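Local coordinates for Cwp19 (Clostridioides difficile, PDB 5OQ3), which is an S-layer cell wall protein whose TIM-barrel glycoside hydrolase domain, the part described here, probably cleaves cell wall glycan, at residues A[230-234]-A[282-286]; A[222-227]-A[277-283]; A[226-230]-A[241-245]. All blocks are in the same frame, centred on the assembly; numbering follows the deposited sequence.

Contact 1 (A[230-234]-A[282-286])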
loop_
_atom_site.group_PDB
_atom_site.type_symbol
_atom_site.label_atom_id
_atom_site.label_comp_id
_atom_site.label_asym_id
_atom_site.label_seq_id
_atom_site.Cartn_x
_atom_site.Cartn_y
_atom_site.Cartn_z
ATOM N N LYS A 230 9.008 9.312 -6.583
ATOM C CA LYS A 230 8.590 9.420 -7.970
ATOM C C LYS A 230 9.737 9.876 -8.863
ATOM O O LYS A 230 9.981 9.298 -9.927
ATOM C CB LYS A 230 7.341 10.301 -8.129
ATOM C CG LYS A 230 6.781 10.097 -9.510
ATOM C CD LYS A 230 5.426 10.495 -9.611
ATOM C CE LYS A 230 5.425 11.909 -9.812
ATOM N NZ LYS A 230 5.741 12.177 -11.232
ATOM N N ALA A 231 10.437 10.920 -8.415
ATOM C CA ALA A 231 11.538 11.439 -9.232
ATOM C C ALA A 231 12.638 10.407 -9.439
ATOM O O ALA A 231 13.220 10.310 -10.517
ATOM C CB ALA A 231 12.100 12.707 -8.615
ATOM N N SER A 232 12.949 9.652 -8.393
ATOM C CA SER A 232 13.973 8.627 -8.475
ATOM C C SER A 232 13.580 7.573 -9.512
ATOM O O SER A 232 14.324 7.226 -10.409
ATOM C CB SER A 232 14.183 7.982 -7.096
ATOM O OG SER A 232 15.000 6.834 -7.209
ATOM N N ILE A 233 12.358 7.076 -9.381
ATOM C CA ILE A 233 11.830 6.079 -10.311
ATOM C C ILE A 233 11.948 6.583 -11.741
ATOM O O ILE A 233 12.529 5.881 -12.611
ATOM C CB ILE A 233 10.379 5.680 -9.994
ATOM C CG1 ILE A 233 10.304 5.033 -8.648
ATOM C CG2 ILE A 233 9.821 4.783 -11.101
ATOM C CD1 ILE A 233 8.876 4.942 -8.121
ATOM N N LYS A 234 11.500 7.828 -11.971
ATOM C CA LYS A 234 11.449 8.342 -13.355
ATOM C C LYS A 234 12.844 8.530 -13.922
ATOM O O LYS A 234 13.021 8.413 -15.132
ATOM C CB LYS A 234 10.655 9.646 -13.395
ATOM C CG LYS A 234 9.168 9.523 -12.986
ATOM C CD LYS A 234 8.304 8.484 -13.698
ATOM C CE LYS A 234 6.896 8.360 -13.041
ATOM N NZ LYS A 234 6.066 7.384 -13.816
ATOM N N GLY A 282 0.838 16.476 -8.350
ATOM C CA GLY A 282 1.297 15.441 -9.241
ATOM C C GLY A 282 2.457 14.636 -8.679
ATOM O O GLY A 282 3.412 14.290 -9.362
ATOM N N LEU A 283 2.346 14.285 -7.405
ATOM C CA LEU A 283 3.389 13.579 -6.709
ATOM C C LEU A 283 3.313 12.051 -6.935
ATOM O O LEU A 283 4.204 11.315 -6.546
ATOM C CB LEU A 283 3.361 13.836 -5.189
ATOM C CG LEU A 283 3.381 15.321 -4.799
ATOM C CD1 LEU A 283 3.420 15.469 -3.301
ATOM C CD2 LEU A 283 4.508 16.058 -5.473
ATOM N N ILE A 284 2.192 11.626 -7.524
ATOM C CA ILE A 284 1.917 10.218 -7.750
ATOM C C ILE A 284 1.326 10.083 -9.163
ATOM O O ILE A 284 0.739 11.036 -9.679
ATOM C CB ILE A 284 0.933 9.647 -6.676
ATOM C CG1 ILE A 284 -0.396 10.417 -6.619
ATOM C CG2 ILE A 284 1.618 9.610 -5.296
ATOM C CD1 ILE A 284 -1.339 9.953 -5.553
ATOM N N ASP A 285 1.469 8.891 -9.733
ATOM C CA ASP A 285 0.798 8.583 -10.999
ATOM C C ASP A 285 -0.610 8.028 -10.836
ATOM O O ASP A 285 -1.447 8.177 -11.728
ATOM C CB ASP A 285 1.607 7.571 -11.803
ATOM C CG ASP A 285 2.965 8.063 -12.237
ATOM O OD1 ASP A 285 3.034 9.160 -12.784
ATOM O OD2 ASP A 285 3.944 7.329 -12.010
ATOM N N TYR A 286 -0.849 7.348 -9.707
ATOM C CA TYR A 286 -2.161 6.762 -9.415
ATOM C C TYR A 286 -2.431 6.790 -7.944
ATOM O O TYR A 286 -1.517 6.820 -7.136
ATOM C CB TYR A 286 -2.274 5.348 -10.023
ATOM C CG TYR A 286 -1.557 4.187 -9.385
ATOM C CD1 TYR A 286 -2.103 3.553 -8.270
ATOM C CD2 TYR A 286 -0.384 3.681 -9.904
ATOM C CE1 TYR A 286 -1.509 2.436 -7.723
ATOM C CE2 TYR A 286 0.197 2.525 -9.367
ATOM C CZ TYR A 286 -0.380 1.917 -8.266
ATOM O OH TYR A 286 0.183 0.757 -7.731
#
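K230, on helix 214-236, meets an irregular linker that starts at the glycine ending one helix and runs into a strand, the closest backbone pair being K230 and I284 with 6.7 Å between their CA atoms. The setting is a TIM barrel: the linker carries the chain from helix 275-280 into strand 286-287, so the contact lies near the end of the barrel where strands begin, opposite the end where such folds keep their catalytic loops. G282, at positive phi, closes the preceding helix with a Schellman motif and turns its carbonyl toward K230. Two lysines one helical turn apart reach the linker in different ways. K230 lays its methylene chain beside the carbonyls, with CD 3.4 Å from L283 O and CE 3.2 Å from G282 O. The bend at chi3 (82°) sets CE beside both carbonyl oxygens, and the next one, at chi4 (79°), turns NZ away from L283 O. L283 O, buried here, finds no hydrogen-bond partner; the polarised CE beside the ammonium may offset part of its negative charge. K230 NZ stays 4.3 Å from D285 OD1, too far for a salt bridge, yet near enough that the opposite charges should still attract. K234 makes the closed ion pair, its side chain and that of D285 approaching from opposite directions. K234 NZ also donates to V240 O, just before strand 241-244, and D285 OD2 also accepts the backbone N-H of F242. D285 OD2 is thus shared by a strand amide and a lysine, and K234 NZ meets it at 2.8 Å on the syn side, 28° out of the carboxylate plane.

Contact 2 (A[222-227]-A[277-283])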
loop_
_atom_site.group_PDB
_atom_site.type_symbol
_atom_site.label_atom_id
_atom_site.label_comp_id
_atom_site.label_asym_id
_atom_site.label_seq_id
_atom_site.Cartn_x
_atom_site.Cartn_y
_atom_site.Cartn_z
ATOM N N VAL A 222 5.733 13.921 4.380
ATOM C CA VAL A 222 5.192 12.794 3.602
ATOM C C VAL A 222 5.166 13.174 2.118
ATOM O O VAL A 222 5.657 12.385 1.266
ATOM C CB VAL A 222 3.795 12.401 4.097
ATOM C CG1 VAL A 222 3.127 11.404 3.137
ATOM C CG2 VAL A 222 3.872 11.819 5.515
ATOM N N ASN A 223 4.677 14.368 1.799
ATOM C CA ASN A 223 4.668 14.830 0.420
ATOM C C ASN A 223 6.041 14.761 -0.214
ATOM O O ASN A 223 6.175 14.308 -1.355
ATOM C CB ASN A 223 4.197 16.276 0.345
ATOM C CG ASN A 223 2.772 16.498 0.788
ATOM O OD1 ASN A 223 2.007 15.562 1.044
ATOM N ND2 ASN A 223 2.421 17.792 0.911
ATOM N N THR A 224 7.075 15.180 0.496
ATOM C CA THR A 224 8.450 15.212 0.013
ATOM C C THR A 224 8.953 13.831 -0.309
ATOM O O THR A 224 9.689 13.620 -1.262
ATOM C CB THR A 224 9.375 15.843 1.101
ATOM O OG1 THR A 224 8.981 17.194 1.339
ATOM C CG2 THR A 224 10.775 15.931 0.658
ATOM N N LEU A 225 8.637 12.872 0.547
ATOM C CA LEU A 225 9.019 11.487 0.301
ATOM C C LEU A 225 8.403 10.995 -1.005
ATOM O O LEU A 225 9.092 10.461 -1.874
ATOM C CB LEU A 225 8.607 10.555 1.447
ATOM C CG LEU A 225 8.913 9.091 1.138
ATOM C CD1 LEU A 225 10.400 8.815 0.961
ATOM C CD2 LEU A 225 8.311 8.234 2.231
ATOM N N LEU A 226 7.099 11.180 -1.152
ATOM C CA LEU A 226 6.440 10.769 -2.387
ATOM C C LEU A 226 7.041 11.404 -3.616
ATOM O O LEU A 226 7.332 10.720 -4.612
ATOM C CB LEU A 226 4.923 10.980 -2.325
ATOM C CG LEU A 226 4.166 10.318 -1.178
ATOM C CD1 LEU A 226 2.668 10.579 -1.312
ATOM C CD2 LEU A 226 4.406 8.889 -0.950
ATOM N N ARG A 227 7.222 12.714 -3.561
ATOM C CA ARG A 227 7.868 13.444 -4.647
ATOM C C ARG A 227 9.202 12.844 -5.012
ATOM O O ARG A 227 9.519 12.652 -6.192
ATOM C CB ARG A 227 8.029 14.907 -4.231
ATOM C CG ARG A 227 8.656 15.797 -5.268
ATOM C CD ARG A 227 9.124 17.111 -4.642
ATOM N NE ARG A 227 10.282 16.853 -3.774
ATOM C CZ ARG A 227 10.853 17.751 -2.980
ATOM N NH1 ARG A 227 10.318 18.981 -2.872
ATOM N NH2 ARG A 227 11.958 17.441 -2.286
ATOM N N ALA A 277 -3.194 17.076 -1.728
ATOM C CA ALA A 277 -1.944 17.700 -2.151
ATOM C C ALA A 277 -1.192 16.811 -3.101
ATOM O O ALA A 277 -0.557 17.300 -4.060
ATOM C CB ALA A 277 -1.085 18.008 -0.892
ATOM N N TRP A 278 -1.150 15.517 -2.860
ATOM C CA TRP A 278 -0.432 14.609 -3.723
ATOM C C TRP A 278 -0.989 14.695 -5.132
ATOM O O TRP A 278 -0.248 14.668 -6.117
ATOM C CB TRP A 278 -0.537 13.170 -3.244
ATOM C CG TRP A 278 -0.188 12.901 -1.837
ATOM C CD1 TRP A 278 0.534 13.669 -0.970
ATOM C CD2 TRP A 278 -0.534 11.712 -1.134
ATOM N NE1 TRP A 278 0.603 13.074 0.248
ATOM C CE2 TRP A 278 -0.023 11.845 0.167
ATOM C CE3 TRP A 278 -1.232 10.534 -1.480
ATOM C CZ2 TRP A 278 -0.232 10.870 1.140
ATOM C CZ3 TRP A 278 -1.418 9.583 -0.533
ATOM C CH2 TRP A 278 -0.899 9.719 0.751
ATOM N N ILE A 279 -2.290 14.725 -5.241
ATOM C CA ILE A 279 -2.973 14.791 -6.523
ATOM C C ILE A 279 -2.723 16.123 -7.193
ATOM O O ILE A 279 -2.317 16.173 -8.370
ATOM C CB ILE A 279 -4.487 14.493 -6.353
ATOM C CG1 ILE A 279 -4.713 13.052 -5.909
ATOM C CG2 ILE A 279 -5.269 14.811 -7.630
ATOM C CD1 ILE A 279 -6.082 12.780 -5.373
ATOM N N LYS A 280 -2.894 17.206 -6.472
ATOM C CA LYS A 280 -2.790 18.518 -7.077
ATOM C C LYS A 280 -1.394 18.840 -7.519
ATOM O O LYS A 280 -1.210 19.527 -8.508
ATOM C CB LYS A 280 -3.395 19.557 -6.141
ATOM C CG LYS A 280 -4.899 19.287 -5.857
ATOM C CD LYS A 280 -5.867 19.753 -6.931
ATOM C CE LYS A 280 -6.077 18.819 -8.102
ATOM N NZ LYS A 280 -6.495 19.633 -9.296
ATOM N N GLN A 281 -0.393 18.379 -6.779
ATOM C CA GLN A 281 1.027 18.595 -7.121
ATOM C C GLN A 281 1.620 17.502 -8.029
ATOM O O GLN A 281 2.775 17.590 -8.448
ATOM C CB GLN A 281 1.863 18.735 -5.866
ATOM C CG GLN A 281 1.506 19.967 -5.070
ATOM C CD GLN A 281 2.293 20.060 -3.777
ATOM O OE1 GLN A 281 3.512 19.831 -3.761
ATOM N NE2 GLN A 281 1.588 20.380 -2.665
ATOM N N GLY A 282 0.838 16.476 -8.350
ATOM C CA GLY A 282 1.297 15.441 -9.241
ATOM C C GLY A 282 2.457 14.636 -8.679
ATOM O O GLY A 282 3.412 14.290 -9.362
ATOM N N LEU A 283 2.346 14.285 -7.405
ATOM C CA LEU A 283 3.389 13.579 -6.709
ATOM C C LEU A 283 3.313 12.051 -6.935
ATOM O O LEU A 283 4.204 11.315 -6.546
ATOM C CB LEU A 283 3.361 13.836 -5.189
ATOM C CG LEU A 283 3.381 15.321 -4.799
ATOM C CD1 LEU A 283 3.420 15.469 -3.301
ATOM C CD2 LEU A 283 4.508 16.058 -5.473
#
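L226 presses one methyl onto the indole of W278: its CD1 stands 3.4 Å from the centroid of the five-membered ring and 13° off the ring normal, a CH-pi contact over the pyrrole face. The two side chains are slanted against each other, and of the two leucine branches it is CD1 that rests on the ring. A chi1 of -56° places CG of L226 beside the backbone N, and from there the CD1 branch extends away from CA to the indole. N223 comes to the ring edge instead, with OD1 3.0 Å from W278 NE1 and near the indole plane. Because the N-H...O angle is only 121°, this is a weak hydrogen bond; the amide stands almost perpendicular to the indole. V222 adds CG1 at 3.9 Å from W278 CZ2, approaching the benzene half obliquely. L283 slots its isobutyl group against the helix, with CD1 3.8 Å from N223 CB and CD2 3.9 Å from R227 CB. These pairs join two neighbouring outer helices of the TIM barrel, 214-236 and 275-280, along the layer that surrounds the strands. Further out, several features set the first shell in place. N223 has its stronger polar partner one turn back, where ND2 donates to E220 OE2, which probably keeps the oxygen turned to the indole. The ring of F193 meets that of W278, while V244 of strand 241-244 touches both L226 and W278 from the barrel side. L283 is positioned by the turn that ends helix 275-280, in which L283 N bonds to W278 O at 2.9 Å and G282 N to I279 O at 3.2 Å, bringing the leucine back toward N223 and R227.

Contact 3 (A[226-230]-A[241-245])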
loop_
_atom_site.group_PDB
_atom_site.type_symbol
_atom_site.label_atom_id
_atom_site.label_comp_id
_atom_site.label_asym_id
_atom_site.label_seq_id
_atom_site.Cartn_x
_atom_site.Cartn_y
_atom_site.Cartn_z
ATOM N N LEU A 226 7.099 11.180 -1.152
ATOM C CA LEU A 226 6.440 10.769 -2.387
ATOM C C LEU A 226 7.041 11.404 -3.616
ATOM O O LEU A 226 7.332 10.720 -4.612
ATOM C CB LEU A 226 4.923 10.980 -2.325
ATOM C CG LEU A 226 4.166 10.318 -1.178
ATOM C CD1 LEU A 226 2.668 10.579 -1.312
ATOM C CD2 LEU A 226 4.406 8.889 -0.950
ATOM N N ARG A 227 7.222 12.714 -3.561
ATOM C CA ARG A 227 7.868 13.444 -4.647
ATOM C C ARG A 227 9.202 12.844 -5.012
ATOM O O ARG A 227 9.519 12.652 -6.192
ATOM C CB ARG A 227 8.029 14.907 -4.231
ATOM C CG ARG A 227 8.656 15.797 -5.268
ATOM C CD ARG A 227 9.124 17.111 -4.642
ATOM N NE ARG A 227 10.282 16.853 -3.774
ATOM C CZ ARG A 227 10.853 17.751 -2.980
ATOM N NH1 ARG A 227 10.318 18.981 -2.872
ATOM N NH2 ARG A 227 11.958 17.441 -2.286
ATOM N N ASP A 228 10.024 12.605 -4.009
ATOM C CA ASP A 228 11.403 12.168 -4.246
ATOM C C ASP A 228 11.465 10.723 -4.736
ATOM O O ASP A 228 12.282 10.381 -5.558
ATOM C CB ASP A 228 12.231 12.310 -2.959
ATOM C CG ASP A 228 12.589 13.783 -2.613
ATOM O OD1 ASP A 228 12.261 14.705 -3.411
ATOM O OD2 ASP A 228 13.230 13.922 -1.550
ATOM N N VAL A 229 10.556 9.865 -4.293
ATOM C CA VAL A 229 10.456 8.496 -4.783
ATOM C C VAL A 229 10.023 8.531 -6.254
ATOM O O VAL A 229 10.640 7.870 -7.103
ATOM C CB VAL A 229 9.454 7.673 -3.920
ATOM C CG1 VAL A 229 9.135 6.319 -4.597
ATOM C CG2 VAL A 229 10.055 7.410 -2.539
ATOM N N LYS A 230 9.008 9.312 -6.583
ATOM C CA LYS A 230 8.590 9.420 -7.970
ATOM C C LYS A 230 9.737 9.876 -8.863
ATOM O O LYS A 230 9.981 9.298 -9.927
ATOM C CB LYS A 230 7.341 10.301 -8.129
ATOM C CG LYS A 230 6.781 10.097 -9.510
ATOM C CD LYS A 230 5.426 10.495 -9.611
ATOM C CE LYS A 230 5.425 11.909 -9.812
ATOM N NZ LYS A 230 5.741 12.177 -11.232
ATOM N N VAL A 241 5.350 3.059 -13.135
ATOM C CA VAL A 241 4.362 3.936 -12.440
ATOM C C VAL A 241 4.571 3.917 -10.922
ATOM O O VAL A 241 5.056 2.937 -10.364
ATOM C CB VAL A 241 2.923 3.576 -12.815
ATOM C CG1 VAL A 241 2.743 3.723 -14.309
ATOM C CG2 VAL A 241 2.501 2.162 -12.386
ATOM N N PHE A 242 4.152 4.987 -10.287
ATOM C CA PHE A 242 4.199 5.113 -8.834
ATOM C C PHE A 242 2.808 5.468 -8.327
ATOM O O PHE A 242 2.186 6.455 -8.779
ATOM C CB PHE A 242 5.188 6.223 -8.458
ATOM C CG PHE A 242 5.290 6.478 -6.995
ATOM C CD1 PHE A 242 5.511 5.454 -6.092
ATOM C CD2 PHE A 242 5.156 7.755 -6.486
ATOM C CE1 PHE A 242 5.574 5.698 -4.727
ATOM C CE2 PHE A 242 5.261 7.999 -5.142
ATOM C CZ PHE A 242 5.455 6.985 -4.254
ATOM N N GLY A 243 2.335 4.692 -7.373
ATOM C CA GLY A 243 1.031 4.968 -6.795
ATOM C C GLY A 243 0.973 4.706 -5.313
ATOM O O GLY A 243 1.803 3.998 -4.742
ATOM N N VAL A 244 -0.083 5.285 -4.712
ATOM C CA VAL A 244 -0.292 5.164 -3.287
ATOM C C VAL A 244 -1.750 4.860 -3.047
ATOM O O VAL A 244 -2.644 5.409 -3.692
ATOM C CB VAL A 244 0.106 6.509 -2.561
ATOM C CG1 VAL A 244 -0.126 6.432 -1.071
ATOM C CG2 VAL A 244 1.531 6.881 -2.885
ATOM N N SER A 245 -1.955 4.007 -2.037
ATOM C CA SER A 245 -3.274 3.653 -1.572
ATOM C C SER A 245 -3.500 4.171 -0.149
ATOM O O SER A 245 -3.132 3.499 0.825
ATOM C CB SER A 245 -3.471 2.138 -1.608
ATOM O OG SER A 245 -4.737 1.720 -1.179
#
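F242 meets V229, K230 and L226 with a single ring that stands out from strand 241-244 toward helix 214-236. Its CG lies opposite the backbone N (chi1 178°), which extends the phenyl across the gap between strand and helix. V229 CG1 sits over one face, nearest CE1, 3.9 Å from the ring centroid and displaced toward the rim at 24° from the normal, a CH-pi contact. At the opposite ring atom, F242 CD2, K230 CB lies 3.7 Å away and approaches obliquely; the lysine meets the ring with this carbon while its ammonium end leads away. L226 O comes within 3.5 Å of F242 CE2, although this carbonyl already accepts the helical bond from K230 N. The packing is the helix-on-strand half of a beta-alpha-beta crossover in the TIM barrel, which runs from strand 186-189 through a segment containing helices 202-208 and 214-236 to strand 241-244. Helix 214-236 and strand 241-244 run nearly antiparallel here, at 158°, with axes 9.5 Å apart. F189 of the neighbouring strand meets the F242 ring edge-to-face. Past G243, V244 again turns to the helix and also touches I284 and W278. Its CG2 lies 4.0 Å from L226 CD2, the two side chains crossing at about a right angle.

In the fold
From the N terminus, helix 214-236 supplies the first segment of every contact, in the order 222-227, 226-230 and 230-234. Contact 3 closes the shortest loop, where the chain passes from the helix, after a short turn, into strand 241-244. Contact 2 closes a much longer one, to the end of helix 275-280, and contact 3 nests inside it. Contact 1 begins later on the helix yet ends further along, at the linker into strand 286-287, so it crosses both others. Together they bind one outer helix to the strand that follows it and to helix 275-280 and the linker that leaves it; D285 N bonding to F242 O joins contacts 1 and 3 directly.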